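Local structure of putative membrane anchored protein (3LSO) at residues K91-I96 against I160-A165; G225-F230 against V240-D245; T286-K291 against I426-M431; L363-S368 against P380-E385. The protein is of unknown function but is probably a membrane-anchored protein whose long, all-beta part presumably lies outside the cell. All blocks are in the same frame, centred on the assembly; numbering follows the deposited sequence.

Contact 1: K91-I96 against I160-A165; sequences KSSIRI and ILTNTA
Ile160 holds CG1 anti to its backbone N (chi1 171°), and with chi2 87° this carries CD1 across to the partner strand, where it meets Ile96 CD1 at 3.9 Å. The two side chains lie alongside each other, pointing the same way, and Ile160 CD1 also touches Arg95 O at 3.5 Å. Between these residues and the far end, 91-96 and 160-165 form an antiparallel pair. Ser93 and Thr162 make a hydrogen-bonded pair: Ser93 N reaches Thr162 O at 2.7 Å, almost in line with the carbonyl bond, and Thr162 N returns to Ser93 O at 3.0 Å. Lys91 and Thr164 pair in the same way, and Arg95 N closes the run on Ile160 O at 2.9 Å. Lys91, Ser93, Thr162 and Thr164 share one face, where Lys91 CB packs beside Thr164 CB at 3.8 Å before the amine leads off. The hydroxyls of Ser93 and Thr164 are bonded beyond the pair, Ser93 OG to Asn121 and Ser119, Thr164 OG1 to Asn173. The other face carries Ile94 and Leu161 with Ser92 and Asn163. Strand 117-129 flanks 91-96, and strand 170-177 flanks 160-165 across a classic beta bulge in which Ile160 and Leu161 both face the disulfide-bonded Cys176. Phe49 of strand 41-54 touches Ile160 and Leu161, and Phe53 touches Ile96, within the E-set-like N-terminal domain.

Contact 2: G225-F230 against V240-D245; sequences GKVQFF and VPVTED
The ring of Phe229 receives Val240 at its edge, CG2 lying near the ring plane 4.2 Å from CE1, while Val227, two residues earlier on the same strand, lays CG1 over one face, 3.7 Å above the plane and offset toward the rim. These residues belong to a beta hairpin made by strands 226-231 and 234-241, and the contact spans the open end of that hairpin, where the second strand runs out into a loop. Val227 and Val240 are a hydrogen-bonded antiparallel pair, gripped in both directions: Val227 N gives to Val240 O at 2.7 Å, and Val240 N gives to Val227 O at the same length. Next to them Lys226 and Pro241 form a non-hydrogen-bonded pair, a position in which the proline's lack of an N-H costs no bond across the hairpin. Lys226 CG lies 3.7 Å from Pro241 CA, alongside the start of the proline, and the amine end of the lysine leads away.

Val242 continues the apolar face beyond the last strand residue. CG2 is anti to its carbonyl carbon, and from there it meets Val227 CG2 at 4.0 Å, the two side chains crossing at a slant. Ala248 of strand 247-253 touches both valines, and Thr250 with Ala264 flanks Phe229, so the Val227 and Val242 end of this face packs on strand 247-253. Strand 258-267 borders 226-231 on its other side. The pairing fades out in a weak hydrogen bond from Val242 N to Gly225 O, 3.3 Å long.

Contact 3: T286-K291 against I426-M431; sequences TELDTK and IYMFQM
Strand 425-435, paired with strands 335-343 and 440-453 in its sheet, is packed against here by the irregular loop between strands 278-285 and 298-303, the connection that leads out of the preceding five-stranded sheet. Residues 286-289 run roughly along 426-430, their directions 27° apart. The main chains keep a side-chain layer between them: Leu288 CA and Met428 CA are 8.7 Å apart, and no hydrogen bond passes between the two segments.

Two side-chain meetings carry the contact. Met428, a selenomethionine, points toward the connection and bends at its last torsion (chi3 -69°), which turns CE to Leu288 CD1 at 3.8 Å. That methyl also lies 3.9 Å from Glu287 O. The CB of Leu288 points away from the strand, yet its extended first torsion brings the branch end back to cross the selenomethionine at a slant. Ala450 of strand 440-453 and Val285 touch Met428 as well, and Ser445 touches both it and Leu288.

Farther on, Gln430 reaches out with its chain extended beyond CG and meets Asp289, the amide and carboxylate planes standing 62° apart. NE2 comes to the carboxylate from above its plane, so its geometry toward OD2 is poor and no hydrogen bond forms. Gln430 OE1 is bonded to Asn343, and the backbone of Asp289 to Ser445, which ties the connection to the neighbouring strand. Lys387 makes a salt bridge to Glu287 and a long, weak ion pair to Asp289, probably offsetting the charge of the two acids. Gln430 NE2 sits over the carboxylate carbon, 3.3 Å from Asp289 CG and 3.4 Å from OD2.

Contact 4: L363-S368 against P380-E385; sequences LATTGS and PEWKNE
Van der Waals touches alone join Thr365 and Ser368 to Pro380 and Trp382; no hydrogen bond links the two segments. Thr365 uses both branches. With CG2 anti to the backbone N and OG1 beside it (chi1 -65°), the methyl approaches Trp382 CD1 obliquely at 4.1 Å, and OG1 slides past Pro380 CG at the same distance. Ser368 meets the indole's root: its CB is 4.0 Å from Trp382 CB, and its carbonyl oxygen lies at the ring edge, near the ring plane.

Within 380-385, Pro380 CB lies 3.6 Å above the indole plane of Trp382, toward its rim. Polar bonds converge on one acid outside the pair: Glu339 accepts from Trp382 NE1 through OE1 and bonds Thr365 OG1 through OE2, so a single carboxylate bridges the segments and fixes both groups.

A short 3-10 turn, 382-384, closed by Glu385 N on Trp382 O at 3.0 Å, presents the tryptophan. Around it lie Phe370 of strand 369-370, Pro389, and Lys441 of strand 440-453, while strand 361-366 joins strand 394-398 through a classic beta bulge in which Ala364 and Thr365 both face Gly395.

Contacts 1 and 2 close before contact 3 opens, and contact 4 is formed within the chain between the two halves of contact 3. Contacts 1 and 2 are antiparallel strand pairings, dominated by backbone hydrogen bonds: the first lies between two strands that are each flanked again, the second at a hairpin end on an outer strand of its sheet, with exposed residues. Contacts 3 and 4 have no such bonds and join loops to strands through side chains; in contact 4 Glu339 bridges the segments. They reach the same sheet, with centres about 18 Å apart, whereas contacts 1 and 4 are about 91 Å apart, centre to centre. Contact 4 is more buried than contact 3.

Contact 1: K91-I96 against I160-A165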
loop_
_atom_site.group_PDB
_atom_site.type_symbol
_atom_site.label_atom_id
_atom_site.label_comp_id
_atom_site.label_asym_id
_atom_site.label_seq_id
_atom_site.Cartn_x
_atom_site.Cartn_y
_atom_site.Cartn_z
ATOM N N LYS B 91 -4.458 47.047 15.185
ATOM C CA LYS B 91 -4.049 45.673 15.470
ATOM C C LYS B 91 -5.286 44.781 15.440
ATOM O O LYS B 91 -6.380 45.242 15.732
ATOM C CB LYS B 91 -3.453 45.580 16.876
ATOM C CG LYS B 91 -2.118 46.264 17.078
ATOM C CD LYS B 91 -1.797 46.385 18.580
ATOM C CE LYS B 91 -0.378 46.917 18.810
ATOM N NZ LYS B 91 0.649 45.950 18.284
ATOM N N SER B 92 -5.119 43.511 15.090
ATOM C CA SER B 92 -6.155 42.512 15.351
ATOM C C SER B 92 -5.591 41.097 15.326
ATOM O O SER B 92 -4.559 40.840 14.703
ATOM C CB SER B 92 -7.347 42.653 14.407
ATOM O OG SER B 92 -6.976 42.472 13.073
ATOM N N SER B 93 -6.267 40.186 16.019
ATOM C CA SER B 93 -5.733 38.865 16.281
ATOM C C SER B 93 -6.852 37.852 16.365
ATOM O O SER B 93 -7.686 37.937 17.261
ATOM C CB SER B 93 -4.973 38.871 17.612
ATOM O OG SER B 93 -3.593 38.601 17.439
ATOM N N ILE B 94 -6.874 36.893 15.443
ATOM C CA ILE B 94 -7.785 35.751 15.539
ATOM C C ILE B 94 -6.976 34.587 16.066
ATOM O O ILE B 94 -5.910 34.284 15.531
ATOM C CB ILE B 94 -8.346 35.371 14.192
ATOM C CG1 ILE B 94 -9.038 36.575 13.575
ATOM C CG2 ILE B 94 -9.333 34.207 14.328
ATOM C CD1 ILE B 94 -9.039 36.552 12.066
ATOM N N ARG B 95 -7.466 33.936 17.114
ATOM C CA ARG B 95 -6.675 32.936 17.786
ATOM C C ARG B 95 -7.368 31.596 17.759
ATOM O O ARG B 95 -8.499 31.442 18.247
ATOM C CB ARG B 95 -6.376 33.392 19.198
ATOM C CG ARG B 95 -5.770 34.773 19.194
ATOM C CD ARG B 95 -5.542 35.298 20.560
ATOM N NE ARG B 95 -4.446 34.611 21.227
ATOM C CZ ARG B 95 -4.609 33.805 22.267
ATOM N NH1 ARG B 95 -5.835 33.576 22.755
ATOM N NH2 ARG B 95 -3.546 33.230 22.814
ATOM N N ILE B 96 -6.698 30.632 17.142
ATOM C CA ILE B 96 -7.261 29.311 16.976
ATOM C C ILE B 96 -6.315 28.390 17.701
ATOM O O ILE B 96 -5.100 28.572 17.632
ATOM C CB ILE B 96 -7.335 28.909 15.477
ATOM C CG1 ILE B 96 -8.112 29.935 14.643
ATOM C CG2 ILE B 96 -7.912 27.506 15.291
ATOM C CD1 ILE B 96 -9.474 30.282 15.157
ATOM N N ILE B 160 -10.876 34.323 21.525
ATOM C CA ILE B 160 -10.877 34.052 20.097
ATOM C C ILE B 160 -10.441 35.251 19.274
ATOM O O ILE B 160 -9.938 35.108 18.165
ATOM C CB ILE B 160 -12.264 33.524 19.620
ATOM C CG1 ILE B 160 -12.336 33.440 18.107
ATOM C CG2 ILE B 160 -13.374 34.398 20.106
ATOM C CD1 ILE B 160 -11.817 32.152 17.573
ATOM N N LEU B 161 -10.608 36.440 19.817
ATOM C CA LEU B 161 -10.414 37.633 19.007
ATOM C C LEU B 161 -10.032 38.835 19.862
ATOM O O LEU B 161 -10.658 39.092 20.893
ATOM C CB LEU B 161 -11.695 37.903 18.227
ATOM C CG LEU B 161 -11.697 38.871 17.058
ATOM C CD1 LEU B 161 -12.660 38.347 15.988
ATOM C CD2 LEU B 161 -12.097 40.287 17.508
ATOM N N THR B 162 -8.981 39.544 19.442
ATOM C CA THR B 162 -8.607 40.815 20.046
ATOM C C THR B 162 -8.308 41.772 18.923
ATOM O O THR B 162 -7.719 41.382 17.908
ATOM C CB THR B 162 -7.318 40.744 20.873
ATOM O OG1 THR B 162 -6.197 40.589 19.989
ATOM C CG2 THR B 162 -7.339 39.626 21.923
ATOM N N ASN B 163 -8.710 43.025 19.094
ATOM C CA ASN B 163 -8.297 44.057 18.166
ATOM C C ASN B 163 -7.996 45.327 18.923
ATOM O O ASN B 163 -8.256 45.419 20.135
ATOM C CB ASN B 163 -9.341 44.288 17.069
ATOM C CG ASN B 163 -10.506 45.110 17.544
ATOM O OD1 ASN B 163 -11.328 44.649 18.338
ATOM N ND2 ASN B 163 -10.585 46.339 17.073
ATOM N N THR B 164 -7.425 46.284 18.197
ATOM C CA THR B 164 -7.137 47.613 18.706
ATOM C C THR B 164 -7.509 48.617 17.649
ATOM O O THR B 164 -7.046 48.545 16.518
ATOM C CB THR B 164 -5.668 47.747 19.132
ATOM O OG1 THR B 164 -5.440 46.840 20.224
ATOM C CG2 THR B 164 -5.346 49.178 19.559
ATOM N N ALA B 165 -8.374 49.537 18.039
ATOM C CA ALA B 165 -8.958 50.478 17.123
ATOM C C ALA B 165 -8.531 51.885 17.470
ATOM O O ALA B 165 -8.495 52.272 18.643
ATOM C CB ALA B 165 -10.475 50.374 17.149
#

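Contact 2: G225-F230 against V240-D245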
loop_
_atom_site.group_PDB
_atom_site.type_symbol
_atom_site.label_atom_id
_atom_site.label_comp_id
_atom_site.label_asym_id
_atom_site.label_seq_id
_atom_site.Cartn_x
_atom_site.Cartn_y
_atom_site.Cartn_z
ATOM N N GLY B 225 22.336 9.862 0.119
ATOM C CA GLY B 225 22.073 8.650 0.883
ATOM C C GLY B 225 22.283 7.331 0.158
ATOM O O GLY B 225 22.621 7.300 -1.033
ATOM N N LYS B 226 22.058 6.246 0.902
ATOM C CA LYS B 226 22.259 4.872 0.463
ATOM C C LYS B 226 21.098 3.984 0.943
ATOM O O LYS B 226 20.382 4.349 1.874
ATOM C CB LYS B 226 23.570 4.341 1.052
ATOM C CG LYS B 226 24.798 4.481 0.155
ATOM C CD LYS B 226 26.108 4.625 0.965
ATOM C CE LYS B 226 27.343 4.313 0.102
ATOM N NZ LYS B 226 28.470 5.233 0.388
ATOM N N VAL B 227 20.924 2.815 0.325
ATOM C CA VAL B 227 19.942 1.823 0.792
ATOM C C VAL B 227 20.577 0.472 1.120
ATOM O O VAL B 227 21.373 -0.043 0.344
ATOM C CB VAL B 227 18.800 1.612 -0.231
ATOM C CG1 VAL B 227 18.000 0.354 0.081
ATOM C CG2 VAL B 227 17.888 2.826 -0.254
ATOM N N GLN B 228 20.223 -0.079 2.279
ATOM C CA GLN B 228 20.641 -1.412 2.656
ATOM C C GLN B 228 19.507 -2.389 2.433
ATOM O O GLN B 228 18.414 -2.223 2.983
ATOM C CB GLN B 228 21.058 -1.479 4.114
ATOM C CG GLN B 228 21.515 -2.872 4.516
ATOM C CD GLN B 228 22.768 -3.315 3.763
ATOM O OE1 GLN B 228 22.695 -4.072 2.788
ATOM N NE2 GLN B 228 23.924 -2.818 4.200
ATOM N N PHE B 229 19.757 -3.405 1.617
ATOM C CA PHE B 229 18.754 -4.427 1.381
ATOM C C PHE B 229 18.953 -5.570 2.350
ATOM O O PHE B 229 20.053 -5.765 2.881
ATOM C CB PHE B 229 18.821 -4.928 -0.059
ATOM C CG PHE B 229 18.335 -3.923 -1.060
ATOM C CD1 PHE B 229 19.214 -3.078 -1.693
ATOM C CD2 PHE B 229 16.988 -3.815 -1.350
ATOM C CE1 PHE B 229 18.762 -2.160 -2.611
ATOM C CE2 PHE B 229 16.540 -2.910 -2.260
ATOM C CZ PHE B 229 17.431 -2.076 -2.893
ATOM N N PHE B 230 17.881 -6.308 2.597
ATOM C CA PHE B 230 17.960 -7.484 3.431
ATOM C C PHE B 230 17.169 -8.592 2.783
ATOM O O PHE B 230 16.107 -8.358 2.190
ATOM C CB PHE B 230 17.356 -7.216 4.795
ATOM C CG PHE B 230 18.109 -6.229 5.615
ATOM C CD1 PHE B 230 18.961 -6.656 6.618
ATOM C CD2 PHE B 230 17.925 -4.868 5.430
ATOM C CE1 PHE B 230 19.641 -5.739 7.417
ATOM C CE2 PHE B 230 18.618 -3.938 6.223
ATOM C CZ PHE B 230 19.477 -4.383 7.214
ATOM N N VAL B 240 23.622 0.371 -1.001
ATOM C CA VAL B 240 23.644 0.843 -2.388
ATOM C C VAL B 240 23.345 2.353 -2.510
ATOM O O VAL B 240 22.391 2.838 -1.912
ATOM C CB VAL B 240 22.630 0.037 -3.233
ATOM C CG1 VAL B 240 22.652 0.488 -4.690
ATOM C CG2 VAL B 240 22.920 -1.458 -3.140
ATOM N N PRO B 241 24.153 3.107 -3.285
ATOM C CA PRO B 241 23.831 4.531 -3.405
ATOM C C PRO B 241 22.548 4.750 -4.205
ATOM O O PRO B 241 22.248 3.962 -5.100
ATOM C CB PRO B 241 25.035 5.105 -4.159
ATOM C CG PRO B 241 25.635 3.958 -4.871
ATOM C CD PRO B 241 25.377 2.751 -4.027
ATOM N N VAL B 242 21.807 5.804 -3.873
ATOM C CA VAL B 242 20.561 6.129 -4.560
ATOM C C VAL B 242 20.831 7.097 -5.694
ATOM O O VAL B 242 21.409 8.158 -5.467
ATOM C CB VAL B 242 19.551 6.788 -3.610
ATOM C CG1 VAL B 242 18.330 7.240 -4.379
ATOM C CG2 VAL B 242 19.155 5.831 -2.491
ATOM N N THR B 243 20.384 6.749 -6.899
ATOM C CA THR B 243 20.649 7.552 -8.103
ATOM C C THR B 243 19.829 8.849 -8.176
ATOM O O THR B 243 18.977 9.104 -7.328
ATOM C CB THR B 243 20.413 6.733 -9.389
ATOM O OG1 THR B 243 19.020 6.417 -9.507
ATOM C CG2 THR B 243 21.229 5.432 -9.360
ATOM N N GLU B 244 20.110 9.668 -9.189
ATOM C CA GLU B 244 19.328 10.880 -9.465
ATOM C C GLU B 244 17.869 10.489 -9.661
ATOM O O GLU B 244 16.959 11.083 -9.073
ATOM C CB GLU B 244 19.841 11.576 -10.730
ATOM C CG GLU B 244 21.215 12.229 -10.602
ATOM C CD GLU B 244 21.157 13.633 -10.003
ATOM O OE1 GLU B 244 20.468 13.821 -8.965
ATOM O OE2 GLU B 244 21.813 14.546 -10.567
ATOM N N ASP B 245 17.683 9.468 -10.492
ATOM C CA ASP B 245 16.406 8.833 -10.766
ATOM C C ASP B 245 15.594 8.578 -9.492
ATOM O O ASP B 245 14.370 8.449 -9.548
ATOM C CB ASP B 245 16.680 7.504 -11.484
ATOM C CG ASP B 245 15.464 6.962 -12.219
ATOM O OD1 ASP B 245 14.737 7.774 -12.838
ATOM O OD2 ASP B 245 15.249 5.724 -12.192
#

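Contact 3: T286-K291 against I426-M431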
loop_
_atom_site.group_PDB
_atom_site.type_symbol
_atom_site.label_atom_id
_atom_site.label_comp_id
_atom_site.label_asym_id
_atom_site.label_seq_id
_atom_site.Cartn_x
_atom_site.Cartn_y
_atom_site.Cartn_z
ATOM N N THR B 286 11.484 -23.612 -7.219
ATOM C CA THR B 286 12.610 -24.351 -7.829
ATOM C C THR B 286 12.739 -24.134 -9.350
ATOM O O THR B 286 13.679 -23.488 -9.824
ATOM C CB THR B 286 12.500 -25.850 -7.529
ATOM O OG1 THR B 286 12.417 -26.023 -6.110
ATOM C CG2 THR B 286 13.714 -26.615 -8.081
ATOM N N GLU B 287 11.790 -24.686 -10.099
ATOM C CA GLU B 287 11.682 -24.464 -11.539
ATOM C C GLU B 287 10.223 -24.054 -11.785
ATOM O O GLU B 287 9.293 -24.515 -11.089
ATOM C CB GLU B 287 12.034 -25.772 -12.295
ATOM C CG GLU B 287 12.389 -25.685 -13.809
ATOM C CD GLU B 287 12.376 -27.074 -14.520
ATOM O OE1 GLU B 287 12.497 -28.139 -13.843
ATOM O OE2 GLU B 287 12.231 -27.096 -15.773
ATOM N N LEU B 288 10.032 -23.167 -12.751
ATOM C CA LEU B 288 8.706 -22.879 -13.241
ATOM C C LEU B 288 8.616 -23.242 -14.720
ATOM O O LEU B 288 9.220 -22.578 -15.575
ATOM C CB LEU B 288 8.364 -21.408 -13.025
ATOM C CG LEU B 288 6.953 -20.995 -13.488
ATOM C CD1 LEU B 288 5.814 -21.511 -12.581
ATOM C CD2 LEU B 288 6.866 -19.475 -13.641
ATOM N N ASP B 289 7.881 -24.303 -15.025
ATOM C CA ASP B 289 7.569 -24.593 -16.410
ATOM C C ASP B 289 6.259 -23.936 -16.731
ATOM O O ASP B 289 5.209 -24.385 -16.288
ATOM C CB ASP B 289 7.428 -26.079 -16.651
ATOM C CG ASP B 289 8.670 -26.845 -16.311
ATOM O OD1 ASP B 289 9.465 -26.356 -15.463
ATOM O OD2 ASP B 289 8.835 -27.950 -16.904
ATOM N N THR B 290 6.323 -22.860 -17.493
ATOM C CA THR B 290 5.133 -22.241 -18.030
ATOM C C THR B 290 4.737 -22.994 -19.293
ATOM O O THR B 290 5.567 -23.671 -19.900
ATOM C CB THR B 290 5.403 -20.782 -18.368
ATOM O OG1 THR B 290 6.732 -20.676 -18.883
ATOM C CG2 THR B 290 5.272 -19.906 -17.113
ATOM N N LYS B 291 3.461 -22.891 -19.674
ATOM C CA LYS B 291 2.985 -23.537 -20.888
ATOM C C LYS B 291 3.805 -22.986 -22.034
ATOM O O LYS B 291 4.332 -21.880 -21.951
ATOM C CB LYS B 291 1.473 -23.337 -21.104
ATOM C CG LYS B 291 1.036 -21.897 -21.310
ATOM C CD LYS B 291 -0.470 -21.729 -21.413
ATOM C CE LYS B 291 -0.778 -20.340 -21.936
ATOM N NZ LYS B 291 -2.155 -20.201 -22.466
ATOM N N ILE B 426 9.009 -24.041 -1.702
ATOM C CA ILE B 426 7.756 -23.985 -2.393
ATOM C C ILE B 426 7.772 -24.959 -3.582
ATOM O O ILE B 426 8.737 -25.031 -4.340
ATOM C CB ILE B 426 7.472 -22.576 -2.903
ATOM C CG1 ILE B 426 7.213 -21.619 -1.747
ATOM C CG2 ILE B 426 6.244 -22.587 -3.767
ATOM C CD1 ILE B 426 7.064 -20.153 -2.163
ATOM N N TYR B 427 6.674 -25.680 -3.756
ATOM C CA TYR B 427 6.617 -26.797 -4.658
ATOM C C TYR B 427 5.252 -26.703 -5.331
ATOM O O TYR B 427 4.302 -26.249 -4.690
ATOM C CB TYR B 427 6.718 -28.098 -3.857
ATOM C CG TYR B 427 8.039 -28.358 -3.124
ATOM C CD1 TYR B 427 9.093 -29.044 -3.744
ATOM C CD2 TYR B 427 8.219 -27.952 -1.809
ATOM C CE1 TYR B 427 10.301 -29.290 -3.075
ATOM C CE2 TYR B 427 9.411 -28.189 -1.122
ATOM C CZ TYR B 427 10.443 -28.857 -1.762
ATOM O OH TYR B 427 11.609 -29.091 -1.075
HETATM N N MSE B 428 5.156 -27.076 -6.613
HETATM C CA MSE B 428 3.882 -27.148 -7.331
HETATM C C MSE B 428 3.790 -28.491 -7.987
HETATM O O MSE B 428 4.813 -29.124 -8.259
HETATM C CB MSE B 428 3.843 -26.156 -8.484
HETATM C CG MSE B 428 3.431 -24.747 -8.153
HETATM SE SE MSE B 428 3.920 -23.644 -9.666
HETATM C CE MSE B 428 5.835 -23.745 -9.457
ATOM N N PHE B 429 2.579 -28.918 -8.302
ATOM C CA PHE B 429 2.433 -30.037 -9.202
ATOM C C PHE B 429 2.386 -29.576 -10.662
ATOM O O PHE B 429 2.087 -28.408 -10.951
ATOM C CB PHE B 429 1.211 -30.841 -8.811
ATOM C CG PHE B 429 1.358 -31.506 -7.492
ATOM C CD1 PHE B 429 1.761 -32.819 -7.405
ATOM C CD2 PHE B 429 1.139 -30.804 -6.315
ATOM C CE1 PHE B 429 1.913 -33.433 -6.192
ATOM C CE2 PHE B 429 1.291 -31.432 -5.072
ATOM C CZ PHE B 429 1.679 -32.744 -5.023
ATOM N N GLN B 430 2.700 -30.477 -11.584
ATOM C CA GLN B 430 2.616 -30.150 -12.998
ATOM C C GLN B 430 1.604 -31.024 -13.672
ATOM O O GLN B 430 1.305 -32.124 -13.185
ATOM C CB GLN B 430 3.970 -30.381 -13.661
ATOM C CG GLN B 430 5.089 -29.485 -13.115
ATOM C CD GLN B 430 6.427 -29.762 -13.766
ATOM O OE1 GLN B 430 6.794 -30.910 -14.010
ATOM N NE2 GLN B 430 7.164 -28.706 -14.060
HETATM N N MSE B 431 1.087 -30.570 -14.808
HETATM C CA MSE B 431 0.340 -31.467 -15.717
HETATM C C MSE B 431 1.224 -31.796 -16.899
HETATM O O MSE B 431 1.844 -30.890 -17.498
HETATM C CB MSE B 431 -0.944 -30.821 -16.234
HETATM C CG MSE B 431 -2.008 -31.828 -16.719
HETATM SE SE MSE B 431 -3.590 -30.877 -17.328
HETATM C CE MSE B 431 -4.875 -32.269 -17.104
#

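Contact 4: L363-S368 against P380-E385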
loop_
_atom_site.group_PDB
_atom_site.type_symbol
_atom_site.label_atom_id
_atom_site.label_comp_id
_atom_site.label_asym_id
_atom_site.label_seq_id
_atom_site.Cartn_x
_atom_site.Cartn_y
_atom_site.Cartn_z
ATOM N N LEU B 363 -4.628 -46.102 -18.454
ATOM C CA LEU B 363 -3.379 -45.600 -17.927
ATOM C C LEU B 363 -2.270 -46.148 -18.767
ATOM O O LEU B 363 -1.802 -47.244 -18.511
ATOM C CB LEU B 363 -3.153 -46.061 -16.490
ATOM C CG LEU B 363 -2.101 -45.314 -15.668
ATOM C CD1 LEU B 363 -2.320 -45.694 -14.220
ATOM C CD2 LEU B 363 -0.652 -45.566 -16.105
ATOM N N ALA B 364 -1.816 -45.377 -19.734
ATOM C CA ALA B 364 -0.832 -45.860 -20.679
ATOM C C ALA B 364 0.603 -45.590 -20.258
ATOM O O ALA B 364 1.473 -46.400 -20.527
ATOM C CB ALA B 364 -1.086 -45.241 -22.019
ATOM N N THR B 365 0.858 -44.437 -19.651
ATOM C CA THR B 365 2.223 -44.061 -19.304
ATOM C C THR B 365 2.529 -44.047 -17.789
ATOM O O THR B 365 1.792 -43.423 -16.976
ATOM C CB THR B 365 2.537 -42.735 -19.891
ATOM O OG1 THR B 365 2.507 -42.887 -21.297
ATOM C CG2 THR B 365 3.924 -42.307 -19.511
ATOM N N THR B 366 3.601 -44.742 -17.418
ATOM C CA THR B 366 4.043 -44.765 -16.059
ATOM C C THR B 366 5.471 -44.259 -16.108
ATOM O O THR B 366 6.298 -44.810 -16.840
ATOM C CB THR B 366 4.029 -46.196 -15.520
ATOM O OG1 THR B 366 2.722 -46.771 -15.711
ATOM C CG2 THR B 366 4.436 -46.215 -14.055
ATOM N N GLY B 367 5.769 -43.224 -15.331
ATOM C CA GLY B 367 7.053 -42.566 -15.439
ATOM C C GLY B 367 7.110 -41.950 -16.815
ATOM O O GLY B 367 6.262 -41.151 -17.184
ATOM N N SER B 368 8.093 -42.314 -17.608
ATOM C CA SER B 368 8.158 -41.751 -18.953
ATOM C C SER B 368 8.022 -42.866 -19.967
ATOM O O SER B 368 8.252 -42.668 -21.153
ATOM C CB SER B 368 9.478 -41.043 -19.142
ATOM O OG SER B 368 10.491 -41.987 -19.008
ATOM N N PRO B 380 3.429 -40.877 -26.628
ATOM C CA PRO B 380 3.931 -39.523 -26.492
ATOM C C PRO B 380 5.439 -39.469 -26.606
ATOM O O PRO B 380 6.008 -38.401 -26.756
ATOM C CB PRO B 380 3.529 -39.153 -25.081
ATOM C CG PRO B 380 3.549 -40.402 -24.376
ATOM C CD PRO B 380 2.957 -41.386 -25.338
ATOM N N GLU B 381 6.084 -40.618 -26.520
ATOM C CA GLU B 381 7.524 -40.702 -26.732
ATOM C C GLU B 381 8.299 -39.649 -25.945
ATOM O O GLU B 381 9.068 -38.850 -26.524
ATOM C CB GLU B 381 7.858 -40.635 -28.211
ATOM C CG GLU B 381 7.568 -41.933 -28.920
ATOM C CD GLU B 381 7.754 -41.835 -30.422
ATOM O OE1 GLU B 381 7.881 -40.709 -30.954
ATOM O OE2 GLU B 381 7.755 -42.899 -31.075
ATOM N N TRP B 382 8.085 -39.690 -24.626
ATOM C CA TRP B 382 8.692 -38.781 -23.670
ATOM C C TRP B 382 10.175 -38.990 -23.601
ATOM O O TRP B 382 10.884 -38.088 -23.201
ATOM C CB TRP B 382 8.143 -39.019 -22.267
ATOM C CG TRP B 382 6.718 -38.604 -22.025
ATOM C CD1 TRP B 382 5.656 -39.426 -21.841
ATOM C CD2 TRP B 382 6.216 -37.274 -21.944
ATOM N NE1 TRP B 382 4.518 -38.702 -21.650
ATOM C CE2 TRP B 382 4.834 -37.369 -21.699
ATOM C CE3 TRP B 382 6.802 -36.003 -22.056
ATOM C CZ2 TRP B 382 4.015 -36.235 -21.546
ATOM C CZ3 TRP B 382 6.004 -34.885 -21.905
ATOM C CH2 TRP B 382 4.617 -35.005 -21.649
ATOM N N LYS B 383 10.644 -40.175 -23.981
ATOM C CA LYS B 383 12.047 -40.525 -23.860
ATOM C C LYS B 383 12.875 -39.716 -24.833
ATOM O O LYS B 383 14.108 -39.765 -24.801
ATOM C CB LYS B 383 12.254 -42.027 -24.104
ATOM C CG LYS B 383 12.303 -42.421 -25.587
ATOM C CD LYS B 383 11.722 -43.787 -25.886
ATOM C CE LYS B 383 11.686 -44.020 -27.398
ATOM N NZ LYS B 383 11.134 -45.362 -27.798
ATOM N N ASN B 384 12.221 -38.989 -25.723
ATOM C CA ASN B 384 12.974 -38.182 -26.690
ATOM C C ASN B 384 12.790 -36.711 -26.428
ATOM O O ASN B 384 13.301 -35.885 -27.199
ATOM C CB ASN B 384 12.564 -38.457 -28.144
ATOM C CG ASN B 384 12.700 -39.900 -28.537
ATOM O OD1 ASN B 384 13.616 -40.618 -28.112
ATOM N ND2 ASN B 384 11.784 -40.338 -29.383
ATOM N N GLU B 385 12.025 -36.391 -25.382
ATOM C CA GLU B 385 11.871 -35.015 -24.934
ATOM C C GLU B 385 13.020 -34.724 -24.019
ATOM O O GLU B 385 13.548 -35.631 -23.379
ATOM C CB GLU B 385 10.573 -34.829 -24.179
ATOM C CG GLU B 385 9.366 -35.145 -24.990
ATOM C CD GLU B 385 9.282 -34.311 -26.250
ATOM O OE1 GLU B 385 9.093 -33.081 -26.121
ATOM O OE2 GLU B 385 9.398 -34.890 -27.364
#